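Local atomic coordinates of adhesin LabA (Helicobacter pylori, PDB entry 6GMM), a protein that probably acts as a lectin-type adhesin, recognising LacdiNAc-containing glycans so that the bacterium can attach to the gastric mucosa. Residues A[33-38]-A[270-275]; A[40-45]-A[373-378]; A[260-265]-A[295-300]; A[289-294]-A[377-382]; A[17-22]-A[397-402]. All blocks are in the same frame, centred on the assembly; numbering follows the deposited sequence.

How the contacts relate
Following the chain from its N terminus, helix 4-28 opens the widest loop, which contact 5 closes at 397-402; all the other contacts lie within it along the sequence. Helix 32-50 comes next and opens two loops that cross: contact 1 closes at 270-275 and contact 2 at 373-378. Contact 3, between 260-265 and 295-300, falls within the span of contact 2 but crosses contacts 1 and 4. Contact 4 starts at 289-294 and ends at 377-382, sharing Asn377 and Ala378 with contact 2. Contacts 2, 3 and 4 thus join helices 32-50, 239-264, 287-311 and 369-386, contact 1 adds a loop to them, and contact 5 lies apart.

Contact 1: A[33-38]-A[270-275]; sequences NAINNA and RNLDTG
Asn36 grips the backbone of Leu272 through both ends of its carboxamide. Its OD1 accepts from Leu272 N at 2.8 Å, the donor somewhat tilted from the carbonyl plane, while its ND2 donates to Leu272 O at 3.2 Å. The second bond is almost straight, 171° at the hydrogen, and its acceptor lies in the amide plane of Asn36. CG stands anti to the carbonyl carbon (chi1 -70°), which brings the amide out of helix 32-50 alongside the loop 270-275. Thr274 OG1 comes no closer than 3.8 Å to Asn36 ND2, so there the approach is van der Waals in kind.

Two further contacts accompany these bonds. The end of the Asn271 side chain comes in so that OD1 rests 3.4 Å from Asn36 CB; the two amide planes are 64° apart, and the groups touch without pairing. The apolar part is small: Ile35 CG2 meets Leu272 CD1 at 3.8 Å, and Phe278 touches both side chains. Beyond the clamp, Asp273 OD1 accepts from Gly275 N in an Asx turn that bends the loop.

One side chain here satisfies both the N-H and the C=O of a loop residue that belongs to no helix or strand. The pair of bonds fixes the rotation of the Asn36 amide and would hold this stretch of the loop along helix 32-50, with Leu272 turned to the apolar side.

Contact 2: A[40-45]-A[373-378]; sequences GNLNAS and ERIHNA
Arg374 meets Asn41 first, with its aliphatic part and not its charge. From CG to NE the chain is extended, and it passes the Asn41 amide at about a right angle: Arg374 CD lies 3.4 Å from Asn41 ND2, and CB is 3.5 Å from the same nitrogen. The guanidinium and amide planes are 32° apart. Polar connections here run through water. One molecule accepts from Asn41 ND2 at 2.8 Å and donates to Arg374 O at 2.7 Å; another donates to Asn41 O and receives only a weak bond from Arg374 NH2.

Ile375, next in sequence, brings CG1 to 3.7 Å from Ser45 OG. That hydroxyl sits between the backbone N and the carbonyl carbon (chi1 55°) and is hydrogen-bonded to Gln297 OE1, so its polar need is met although it faces a methylene. Ile375 CG1 is also 4.3 Å from Leu42 CD2.

One turn on, the Ala378 methyl fits against the fork of Leu42: Ala378 CB lies 3.7 Å from Leu42 CG, with both leucine methyls close by. The axes of these two helical segments run 9.4 Å apart and cross at -132°. Helix 287-311 packs against this interface, with Met290, Asn293 and Ala294 touching Leu42, while Phe368, just before helix 369-386, touches Ser45 and Ile375.

Contact 3: A[260-265]-A[295-300]; sequences KIVAAN and KAQAEI
Val262 and Ile300 are brought together by their torsions. In Val262, CG1 stands anti to the backbone N (chi1 179°), which leaves CG2 anti to the carbonyl carbon and directed across the interface. Ile300 places CG1 anti to its carbonyl carbon and then extends fully to CD1 (chi2 173°). The two branches reach toward each other tip to tip, Val262 CG2 and Ile300 CD1 lying 3.6 Å apart.

The same valine methyl is shared by two more residues. Val262 CG2 lies 3.9 Å from CG of Gln297, whose chain passes at about a right angle to it, and 4.0 Å from Ala296 CB. Ala296 also meets Ile261: Ala296 CB is 3.7 Å from Ile261 CB and 3.8 Å from Ile261 CG2, with Ile261 CD1 a little farther off, so that the alanine methyl rests against the branch point of Ile261. All the direct contacts across the interface are made by carbon atoms. Gln297 offers only its aliphatic root here; its amide is engaged by polar partners, NE2 by Asn293 OD1 and Leu42 O, and OE1 by Ser45.

The axes are 9.1 Å apart and cross at -140°, an antiparallel pair formed where helix 239-264 nears its end and helix 287-311 runs back past it after an intervening loop. Ala46 and Ile50 of helix 32-50 touch the same valine, and Leu49 touches Ile300, while helix 369-386 packs on Gln297 and Ala298 through Ile375.

Contact 4: A[289-294]-A[377-382]; sequences SMFANA and NARNLA
Met290 reaches over the Ala382 methyl with every atom of its side chain near it. CB is close to the methyl, and Met290 CG is nearer, at 3.7 Å from Ala382 CB. SD then passes the methyl at 3.9 Å, and CE goes on beyond it to 3.5 Å from Ala378 O and near Leu381 CG. The chain can do this because CG is anti to the backbone N (chi1 -179°) and everything past it is extended, so the sulfur and the terminal methyl are carried across to helix 369-386. Ala38 of helix 32-50 touches the same side chain.

The two segments form an antiparallel helix pair, with axes only 8.3 Å apart and a crossing angle of -150°, within the helical bundle that also includes helices 32-50 and 239-264. Alanines at the points of closest backbone approach allow the closeness: Ala382 CB lies 3.5 Å from Phe291 N, and Ala294 CB is 3.7 Å from Arg379 CA.

On the outer flank, Phe291 turns its ring edge to the backbone of the opposite helix, CD1 being 3.7 Å from Arg379 O near the ring plane. The Arg379 chain, extended from CG to NE, runs past the same ring, and its CG meets Phe291 CE1 at 3.8 Å. Guanidinium and ring planes are 70° apart, so the charged group does not lie flat upon the phenyl. Farther out, Arg379 touches Lys295 and Ala298 of helix 287-311.

Contact 5: A[17-22]-A[397-402]; sequences TNYSVL and EHYDSI
Ring edges take part in each aromatic contact between Tyr19, His398 and Tyr399. His398 CB lies near the plane of the Tyr19 ring, 4.1 Å from Tyr19 CD2, whereas Ile402 CD1 and Tyr399 CB approach that ring obliquely. The imidazole of His398 in turn receives Asn18 CB at its own edge, 3.5 Å from NE2; the Asn18 amide and the imidazole planes are 51° apart. At the edge of the Tyr399 ring, close to its plane, Tyr19 OH stands 3.7 Å from Tyr399 CD2. The two tyrosines therefore do not stack. Both have CG anti to the backbone N (chi1 177° and -179°), and they lie side by side, pointing the same way, to the two-stranded sheet.

Ile402 packs on Tyr19, with Ile402 CD1 3.7 Å from Tyr19 CB and the two side chains roughly at right angles. Leu12, Leu15 and Leu16 of helix 4-28 touch the same isoleucine.

The segments are antiparallel, with axes 9.8 Å apart, and join helix 4-28 to helix 388-408. The sheet lies along the tyrosine side: Val419 of strand 419-423 touches Tyr19, Tyr399 and Ile402, and Tyr435 and Ile437 of strand 433-437 also pack on Tyr19.

Contacts between the two helices here are by van der Waals packing, with the strongest polar bond of Tyr19 made outside them. Tyr19 OH is hydrogen-bonded to Tyr436 O, so its hydroxyl ties the helix pair to the sheet while the ring makes the apolar contact.

Contact 1: A[33-38]-A[270-275]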
# COMPACT_ATOMS: atom_id res chain seq x y z
N ASN A 33 -8.11 -5.80 30.73
CA ASN A 33 -7.75 -7.03 30.04
C ASN A 33 -7.92 -6.81 28.53
O ASN A 33 -6.98 -7.05 27.79
CB ASN A 33 -8.62 -8.18 30.53
CG ASN A 33 -8.58 -9.41 29.66
OD1 ASN A 33 -7.62 -10.18 29.70
ND2 ASN A 33 -9.65 -9.62 28.89
N ALA A 34 -9.10 -6.29 28.09
CA ALA A 34 -9.42 -5.99 26.68
C ALA A 34 -8.52 -4.91 26.11
O ALA A 34 -8.19 -4.96 24.93
CB ALA A 34 -10.88 -5.58 26.54
N ILE A 35 -8.11 -3.94 26.93
CA ILE A 35 -7.20 -2.88 26.49
C ILE A 35 -5.80 -3.49 26.33
O ILE A 35 -5.17 -3.26 25.30
CB ILE A 35 -7.25 -1.65 27.46
CG1 ILE A 35 -8.64 -0.99 27.42
CG2 ILE A 35 -6.15 -0.64 27.10
CD1 ILE A 35 -8.95 -0.09 28.59
N ASN A 36 -5.33 -4.30 27.32
CA ASN A 36 -4.01 -4.96 27.23
C ASN A 36 -3.96 -5.84 25.99
O ASN A 36 -2.97 -5.79 25.27
CB ASN A 36 -3.71 -5.80 28.48
CG ASN A 36 -3.45 -5.00 29.74
OD1 ASN A 36 -3.06 -3.83 29.70
ND2 ASN A 36 -3.63 -5.65 30.87
N ASN A 37 -5.04 -6.61 25.72
CA ASN A 37 -5.07 -7.46 24.51
C ASN A 37 -4.92 -6.66 23.22
O ASN A 37 -4.13 -7.05 22.36
CB ASN A 37 -6.34 -8.32 24.48
CG ASN A 37 -6.35 -9.35 25.57
OD1 ASN A 37 -5.31 -9.66 26.18
ND2 ASN A 37 -7.54 -9.89 25.87
N ALA A 38 -5.61 -5.50 23.11
CA ALA A 38 -5.52 -4.66 21.89
C ALA A 38 -4.14 -4.02 21.72
O ALA A 38 -3.60 -4.00 20.61
CB ALA A 38 -6.61 -3.61 21.89
N ARG A 270 3.88 -1.20 29.41
CA ARG A 270 3.59 -2.02 30.59
C ARG A 270 2.08 -2.25 30.67
O ARG A 270 1.30 -1.29 30.60
CB ARG A 270 4.12 -1.35 31.87
N ASN A 271 1.65 -3.53 30.81
CA ASN A 271 0.24 -3.91 30.94
C ASN A 271 -0.42 -3.22 32.13
O ASN A 271 0.22 -3.05 33.17
CB ASN A 271 0.10 -5.42 31.10
CG ASN A 271 0.37 -6.21 29.84
OD1 ASN A 271 -0.29 -6.04 28.82
ND2 ASN A 271 1.29 -7.15 29.92
N LEU A 272 -1.71 -2.83 31.99
CA LEU A 272 -2.49 -2.22 33.08
C LEU A 272 -2.77 -3.31 34.10
O LEU A 272 -2.89 -4.48 33.72
CB LEU A 272 -3.84 -1.68 32.56
CG LEU A 272 -3.81 -0.56 31.51
CD1 LEU A 272 -5.11 -0.51 30.75
CD2 LEU A 272 -3.55 0.79 32.14
N ASP A 273 -2.89 -2.94 35.39
CA ASP A 273 -3.18 -3.95 36.40
C ASP A 273 -4.63 -4.40 36.23
O ASP A 273 -5.56 -3.58 36.24
CB ASP A 273 -2.87 -3.44 37.82
CG ASP A 273 -2.91 -4.48 38.94
OD1 ASP A 273 -3.29 -5.65 38.68
OD2 ASP A 273 -2.57 -4.12 40.09
N THR A 274 -4.81 -5.71 35.98
CA THR A 274 -6.11 -6.35 35.76
C THR A 274 -6.89 -6.41 37.10
O THR A 274 -8.12 -6.42 37.09
CB THR A 274 -5.88 -7.69 35.03
OG1 THR A 274 -5.51 -7.39 33.68
CG2 THR A 274 -7.10 -8.59 35.00
N GLY A 275 -6.17 -6.37 38.23
CA GLY A 275 -6.73 -6.40 39.57
C GLY A 275 -7.31 -5.07 40.04
O GLY A 275 -8.26 -5.06 40.80

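Contact 2: A[40-45]-A[373-378]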
# COMPACT_ATOMS: atom_id res chain seq x y z
N GLY A 40 -1.26 -5.17 23.00
CA GLY A 40 -0.36 -6.28 22.69
C GLY A 40 -0.51 -6.71 21.24
O GLY A 40 0.49 -6.99 20.57
N ASN A 41 -1.77 -6.69 20.72
CA ASN A 41 -2.03 -7.01 19.30
C ASN A 41 -1.37 -6.00 18.36
O ASN A 41 -0.91 -6.40 17.28
CB ASN A 41 -3.52 -7.01 18.99
CG ASN A 41 -4.31 -8.19 19.46
OD1 ASN A 41 -3.78 -9.27 19.73
ND2 ASN A 41 -5.62 -8.00 19.50
N LEU A 42 -1.42 -4.69 18.70
CA LEU A 42 -0.86 -3.64 17.85
C LEU A 42 0.64 -3.70 17.84
O LEU A 42 1.24 -3.55 16.78
CB LEU A 42 -1.30 -2.23 18.29
CG LEU A 42 -2.71 -1.78 17.95
CD1 LEU A 42 -3.00 -0.40 18.58
CD2 LEU A 42 -2.93 -1.73 16.45
N ASN A 43 1.26 -3.94 19.01
CA ASN A 43 2.72 -4.04 19.16
C ASN A 43 3.24 -5.21 18.32
O ASN A 43 4.24 -5.04 17.61
CB ASN A 43 3.10 -4.17 20.65
CG ASN A 43 4.56 -4.39 20.89
OD1 ASN A 43 5.04 -5.54 20.97
ND2 ASN A 43 5.31 -3.29 20.98
N ALA A 44 2.53 -6.36 18.34
CA ALA A 44 2.88 -7.55 17.56
C ALA A 44 2.73 -7.28 16.06
O ALA A 44 3.69 -7.51 15.32
CB ALA A 44 2.04 -8.75 17.97
N SER A 45 1.58 -6.74 15.60
CA SER A 45 1.43 -6.43 14.17
C SER A 45 2.32 -5.26 13.69
O SER A 45 2.67 -5.23 12.50
CB SER A 45 -0.02 -6.21 13.77
OG SER A 45 -0.64 -5.21 14.56
N GLU A 373 -7.92 -7.81 11.37
CA GLU A 373 -9.16 -7.71 12.14
C GLU A 373 -8.87 -7.07 13.51
O GLU A 373 -9.56 -6.13 13.89
CB GLU A 373 -9.81 -9.10 12.31
N ARG A 374 -7.82 -7.55 14.22
CA ARG A 374 -7.40 -7.03 15.54
C ARG A 374 -7.01 -5.55 15.47
O ARG A 374 -7.20 -4.82 16.43
CB ARG A 374 -6.24 -7.86 16.09
CG ARG A 374 -6.63 -9.32 16.37
CD ARG A 374 -5.45 -10.13 16.84
NE ARG A 374 -5.69 -11.57 16.82
CZ ARG A 374 -4.86 -12.46 16.28
NH1 ARG A 374 -5.16 -13.75 16.31
NH2 ARG A 374 -3.73 -12.06 15.70
N ILE A 375 -6.48 -5.10 14.32
CA ILE A 375 -6.09 -3.70 14.08
C ILE A 375 -7.34 -2.81 14.06
O ILE A 375 -7.37 -1.77 14.72
CB ILE A 375 -5.23 -3.57 12.76
CG1 ILE A 375 -3.80 -4.08 12.99
CG2 ILE A 375 -5.25 -2.14 12.16
CD1 ILE A 375 -2.99 -4.35 11.70
N HIS A 376 -8.38 -3.24 13.32
CA HIS A 376 -9.62 -2.48 13.22
C HIS A 376 -10.26 -2.39 14.60
O HIS A 376 -10.56 -1.28 15.08
CB HIS A 376 -10.55 -3.09 12.15
CG HIS A 376 -9.88 -3.18 10.80
ND1 HIS A 376 -9.22 -2.10 10.24
CD2 HIS A 376 -9.78 -4.23 9.94
CE1 HIS A 376 -8.75 -2.51 9.07
NE2 HIS A 376 -9.05 -3.79 8.86
N ASN A 377 -10.34 -3.54 15.30
CA ASN A 377 -10.90 -3.56 16.66
C ASN A 377 -10.09 -2.65 17.62
O ASN A 377 -10.69 -1.87 18.34
CB ASN A 377 -11.01 -5.00 17.17
CG ASN A 377 -12.00 -5.86 16.40
OD1 ASN A 377 -13.05 -5.40 15.93
ND2 ASN A 377 -11.70 -7.14 16.28
N ALA A 378 -8.73 -2.69 17.54
CA ALA A 378 -7.86 -1.87 18.38
C ALA A 378 -8.07 -0.38 18.12
O ALA A 378 -8.07 0.41 19.06
CB ALA A 378 -6.40 -2.25 18.18
O HOH W 1 -1.98 -9.14 16.20
O HOH W 2 -7.07 -5.64 19.03

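Contact 3: A[260-265]-A[295-300]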
# COMPACT_ATOMS: atom_id res chain seq x y z
N LYS A 260 6.39 5.45 9.48
CA LYS A 260 7.04 6.34 10.46
C LYS A 260 6.19 6.34 11.74
O LYS A 260 6.74 6.32 12.85
CB LYS A 260 7.09 7.79 9.96
CG LYS A 260 8.02 8.08 8.80
CD LYS A 260 7.92 9.56 8.42
CE LYS A 260 8.89 9.95 7.33
NZ LYS A 260 8.66 11.35 6.87
N ILE A 261 4.84 6.41 11.58
CA ILE A 261 3.88 6.43 12.67
C ILE A 261 4.02 5.13 13.47
O ILE A 261 4.30 5.19 14.67
CB ILE A 261 2.43 6.71 12.21
CG1 ILE A 261 2.31 8.01 11.37
CG2 ILE A 261 1.48 6.74 13.41
CD1 ILE A 261 1.02 8.13 10.49
N VAL A 262 3.91 3.97 12.80
CA VAL A 262 4.05 2.64 13.40
C VAL A 262 5.37 2.58 14.15
O VAL A 262 5.38 2.17 15.29
CB VAL A 262 3.99 1.54 12.32
CG1 VAL A 262 4.15 0.17 12.94
CG2 VAL A 262 2.70 1.63 11.53
N ALA A 263 6.47 3.05 13.51
CA ALA A 263 7.84 3.07 14.02
C ALA A 263 7.97 3.88 15.27
O ALA A 263 8.67 3.46 16.20
CB ALA A 263 8.81 3.58 12.95
N ALA A 264 7.26 5.01 15.33
CA ALA A 264 7.23 5.87 16.52
C ALA A 264 6.48 5.24 17.70
O ALA A 264 6.69 5.66 18.85
CB ALA A 264 6.63 7.22 16.18
N ASN A 265 5.61 4.22 17.43
CA ASN A 265 4.81 3.53 18.46
C ASN A 265 5.24 2.08 18.72
O ASN A 265 4.51 1.35 19.40
CB ASN A 265 3.31 3.58 18.09
CG ASN A 265 2.72 4.96 18.17
OD1 ASN A 265 2.58 5.52 19.25
ND2 ASN A 265 2.35 5.53 17.03
N LYS A 295 -4.58 3.30 13.19
CA LYS A 295 -5.05 3.99 11.99
C LYS A 295 -3.95 3.85 10.93
O LYS A 295 -4.23 3.42 9.80
CB LYS A 295 -5.33 5.47 12.30
CG LYS A 295 -6.06 6.21 11.19
CD LYS A 295 -6.42 7.60 11.64
CE LYS A 295 -7.03 8.41 10.52
NZ LYS A 295 -6.55 9.81 10.56
N ALA A 296 -2.67 4.10 11.32
CA ALA A 296 -1.53 3.92 10.39
C ALA A 296 -1.43 2.48 9.89
O ALA A 296 -1.42 2.28 8.69
CB ALA A 296 -0.22 4.35 11.02
N GLN A 297 -1.43 1.49 10.79
CA GLN A 297 -1.35 0.07 10.41
C GLN A 297 -2.46 -0.30 9.43
O GLN A 297 -2.22 -1.06 8.50
CB GLN A 297 -1.45 -0.84 11.66
CG GLN A 297 -0.22 -0.71 12.56
CD GLN A 297 -0.12 -1.82 13.55
OE1 GLN A 297 -0.46 -2.97 13.27
NE2 GLN A 297 0.44 -1.52 14.71
N ALA A 298 -3.66 0.24 9.62
CA ALA A 298 -4.77 -0.04 8.71
C ALA A 298 -4.52 0.57 7.35
O ALA A 298 -4.89 -0.06 6.35
CB ALA A 298 -6.09 0.43 9.29
N GLU A 299 -3.88 1.79 7.29
CA GLU A 299 -3.54 2.48 6.02
C GLU A 299 -2.54 1.70 5.23
O GLU A 299 -2.77 1.44 4.05
CB GLU A 299 -3.02 3.91 6.24
CG GLU A 299 -3.95 5.00 5.72
CD GLU A 299 -4.18 5.04 4.22
OE1 GLU A 299 -4.99 4.23 3.71
OE2 GLU A 299 -3.62 5.95 3.57
N ILE A 300 -1.43 1.29 5.88
CA ILE A 300 -0.39 0.44 5.29
C ILE A 300 -1.05 -0.74 4.58
O ILE A 300 -0.77 -0.98 3.41
CB ILE A 300 0.59 -0.03 6.38
CG1 ILE A 300 1.41 1.17 6.90
CG2 ILE A 300 1.45 -1.19 5.88
CD1 ILE A 300 2.26 0.89 8.05

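Contact 4: A[289-294]-A[377-382]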
# COMPACT_ATOMS: atom_id res chain seq x y z
N SER A 289 -1.99 7.95 20.97
CA SER A 289 -0.92 7.29 20.20
C SER A 289 -1.38 5.86 19.81
O SER A 289 -1.03 5.37 18.74
CB SER A 289 0.37 7.25 21.00
OG SER A 289 0.18 6.57 22.23
N MET A 290 -2.22 5.23 20.64
CA MET A 290 -2.76 3.89 20.35
C MET A 290 -3.64 3.97 19.11
O MET A 290 -3.50 3.13 18.21
CB MET A 290 -3.50 3.32 21.56
CG MET A 290 -4.08 1.92 21.34
SD MET A 290 -5.13 1.41 22.72
CE MET A 290 -6.11 0.08 21.93
N PHE A 291 -4.46 5.04 19.01
CA PHE A 291 -5.33 5.31 17.87
C PHE A 291 -4.50 5.58 16.60
O PHE A 291 -4.70 4.92 15.56
CB PHE A 291 -6.23 6.51 18.18
CG PHE A 291 -7.08 6.96 17.02
CD1 PHE A 291 -8.03 6.11 16.45
CD2 PHE A 291 -6.87 8.20 16.43
CE1 PHE A 291 -8.78 6.51 15.35
CE2 PHE A 291 -7.63 8.59 15.31
CZ PHE A 291 -8.58 7.74 14.78
N ALA A 292 -3.56 6.53 16.69
CA ALA A 292 -2.70 6.88 15.57
C ALA A 292 -1.94 5.64 15.03
O ALA A 292 -1.79 5.49 13.81
CB ALA A 292 -1.72 7.95 16.00
N ASN A 293 -1.49 4.76 15.94
CA ASN A 293 -0.75 3.56 15.54
C ASN A 293 -1.64 2.64 14.68
O ASN A 293 -1.26 2.29 13.58
CB ASN A 293 -0.18 2.81 16.75
CG ASN A 293 0.58 1.55 16.42
OD1 ASN A 293 0.93 1.27 15.27
ND2 ASN A 293 0.94 0.79 17.42
N ALA A 294 -2.80 2.28 15.19
CA ALA A 294 -3.80 1.41 14.57
C ALA A 294 -4.32 1.96 13.24
O ALA A 294 -4.49 1.20 12.29
CB ALA A 294 -4.97 1.24 15.55
N ASN A 377 -10.34 -3.54 15.30
CA ASN A 377 -10.90 -3.56 16.66
C ASN A 377 -10.09 -2.65 17.62
O ASN A 377 -10.69 -1.87 18.34
CB ASN A 377 -11.01 -5.00 17.17
CG ASN A 377 -12.00 -5.86 16.40
OD1 ASN A 377 -13.05 -5.40 15.93
ND2 ASN A 377 -11.70 -7.14 16.28
N ALA A 378 -8.73 -2.69 17.54
CA ALA A 378 -7.86 -1.87 18.38
C ALA A 378 -8.07 -0.38 18.12
O ALA A 378 -8.07 0.41 19.06
CB ALA A 378 -6.40 -2.25 18.18
N ARG A 379 -8.30 -0.01 16.86
CA ARG A 379 -8.53 1.37 16.41
C ARG A 379 -9.78 1.94 17.05
O ARG A 379 -9.73 3.02 17.65
CB ARG A 379 -8.65 1.42 14.87
CG ARG A 379 -8.97 2.81 14.31
CD ARG A 379 -9.28 2.70 12.84
NE ARG A 379 -9.57 4.00 12.23
CZ ARG A 379 -9.35 4.31 10.96
NH1 ARG A 379 -9.68 5.51 10.49
NH2 ARG A 379 -8.78 3.43 10.14
N ASN A 380 -10.89 1.21 16.92
CA ASN A 380 -12.19 1.62 17.45
C ASN A 380 -12.15 1.76 18.96
O ASN A 380 -12.57 2.81 19.48
CB ASN A 380 -13.28 0.69 16.93
CG ASN A 380 -13.37 0.80 15.41
OD1 ASN A 380 -13.12 1.87 14.83
ND2 ASN A 380 -13.60 -0.31 14.72
N LEU A 381 -11.54 0.78 19.66
CA LEU A 381 -11.36 0.82 21.12
C LEU A 381 -10.53 2.07 21.48
O LEU A 381 -10.92 2.87 22.34
CB LEU A 381 -10.63 -0.45 21.60
CG LEU A 381 -10.24 -0.53 23.10
CD1 LEU A 381 -11.46 -0.33 24.02
CD2 LEU A 381 -9.70 -1.89 23.44
N ALA A 382 -9.42 2.28 20.79
CA ALA A 382 -8.54 3.42 21.02
C ALA A 382 -9.26 4.76 20.81
O ALA A 382 -9.13 5.64 21.66
CB ALA A 382 -7.31 3.32 20.14

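Contact 5: A[17-22]-A[397-402]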
# COMPACT_ATOMS: atom_id res chain seq x y z
N THR A 17 -27.92 -0.26 15.21
CA THR A 17 -26.56 -0.64 14.79
C THR A 17 -25.55 0.30 15.46
O THR A 17 -24.63 -0.17 16.15
CB THR A 17 -26.52 -0.62 13.27
OG1 THR A 17 -27.33 -1.70 12.83
CG2 THR A 17 -25.08 -0.78 12.68
N ASN A 18 -25.77 1.61 15.35
CA ASN A 18 -24.90 2.62 15.96
C ASN A 18 -24.86 2.49 17.47
O ASN A 18 -23.78 2.57 18.06
CB ASN A 18 -25.30 4.04 15.53
CG ASN A 18 -24.92 4.39 14.10
OD1 ASN A 18 -24.24 3.64 13.39
ND2 ASN A 18 -25.36 5.55 13.64
N TYR A 19 -26.02 2.23 18.09
CA TYR A 19 -26.16 2.05 19.53
C TYR A 19 -25.37 0.81 19.97
O TYR A 19 -24.54 0.90 20.88
CB TYR A 19 -27.66 1.89 19.87
CG TYR A 19 -28.00 1.62 21.33
CD1 TYR A 19 -28.19 0.33 21.79
CD2 TYR A 19 -28.26 2.67 22.21
CE1 TYR A 19 -28.52 0.07 23.13
CE2 TYR A 19 -28.59 2.43 23.54
CZ TYR A 19 -28.73 1.13 23.99
OH TYR A 19 -29.11 0.86 25.30
N SER A 20 -25.66 -0.35 19.35
CA SER A 20 -25.08 -1.65 19.65
C SER A 20 -23.55 -1.63 19.66
O SER A 20 -22.94 -2.17 20.59
CB SER A 20 -25.58 -2.70 18.67
OG SER A 20 -24.96 -3.95 18.93
N VAL A 21 -22.95 -1.01 18.60
CA VAL A 21 -21.53 -0.87 18.35
C VAL A 21 -20.88 0.07 19.39
O VAL A 21 -19.84 -0.28 19.97
CB VAL A 21 -21.29 -0.41 16.88
CG1 VAL A 21 -19.93 0.26 16.68
CG2 VAL A 21 -21.49 -1.57 15.91
N LEU A 22 -21.51 1.24 19.64
CA LEU A 22 -21.00 2.20 20.62
C LEU A 22 -21.09 1.59 22.03
O LEU A 22 -20.21 1.81 22.86
CB LEU A 22 -21.80 3.50 20.50
CG LEU A 22 -21.39 4.70 21.35
CD1 LEU A 22 -19.92 4.99 21.23
CD2 LEU A 22 -22.18 5.91 20.94
N GLU A 397 -27.63 9.68 24.09
CA GLU A 397 -28.34 10.42 23.03
C GLU A 397 -29.03 9.44 22.11
O GLU A 397 -30.19 9.63 21.75
CB GLU A 397 -27.36 11.28 22.22
CG GLU A 397 -26.89 12.52 22.96
CD GLU A 397 -25.83 13.35 22.26
OE1 GLU A 397 -25.73 13.28 21.01
OE2 GLU A 397 -25.13 14.11 22.96
N HIS A 398 -28.28 8.38 21.70
CA HIS A 398 -28.76 7.28 20.87
C HIS A 398 -29.91 6.58 21.54
O HIS A 398 -30.91 6.34 20.87
CB HIS A 398 -27.62 6.32 20.57
CG HIS A 398 -26.79 6.74 19.40
ND1 HIS A 398 -26.15 7.97 19.38
CD2 HIS A 398 -26.54 6.10 18.24
CE1 HIS A 398 -25.53 8.04 18.21
NE2 HIS A 398 -25.74 6.94 17.49
N TYR A 399 -29.83 6.32 22.88
CA TYR A 399 -30.92 5.68 23.67
C TYR A 399 -32.20 6.50 23.57
O TYR A 399 -33.27 5.95 23.28
CB TYR A 399 -30.52 5.48 25.15
CG TYR A 399 -31.58 4.81 25.99
CD1 TYR A 399 -32.57 5.56 26.63
CD2 TYR A 399 -31.60 3.43 26.15
CE1 TYR A 399 -33.58 4.95 27.37
CE2 TYR A 399 -32.59 2.81 26.91
CZ TYR A 399 -33.59 3.57 27.51
OH TYR A 399 -34.56 2.96 28.25
N ASP A 400 -32.09 7.82 23.85
CA ASP A 400 -33.17 8.79 23.77
C ASP A 400 -33.73 8.86 22.32
O ASP A 400 -34.95 8.87 22.16
CB ASP A 400 -32.68 10.18 24.24
CG ASP A 400 -32.32 10.32 25.72
OD1 ASP A 400 -32.86 9.53 26.55
OD2 ASP A 400 -31.57 11.26 26.06
N SER A 401 -32.84 8.88 21.29
CA SER A 401 -33.22 8.91 19.87
C SER A 401 -34.09 7.70 19.45
O SER A 401 -35.04 7.87 18.68
CB SER A 401 -31.98 8.99 18.98
OG SER A 401 -31.49 10.31 18.84
N ILE A 402 -33.74 6.49 19.95
CA ILE A 402 -34.42 5.20 19.69
C ILE A 402 -35.80 5.19 20.36
O ILE A 402 -36.81 4.84 19.73
CB ILE A 402 -33.51 4.01 20.15
CG1 ILE A 402 -32.33 3.82 19.19
CG2 ILE A 402 -34.30 2.71 20.30
CD1 ILE A 402 -31.10 3.11 19.77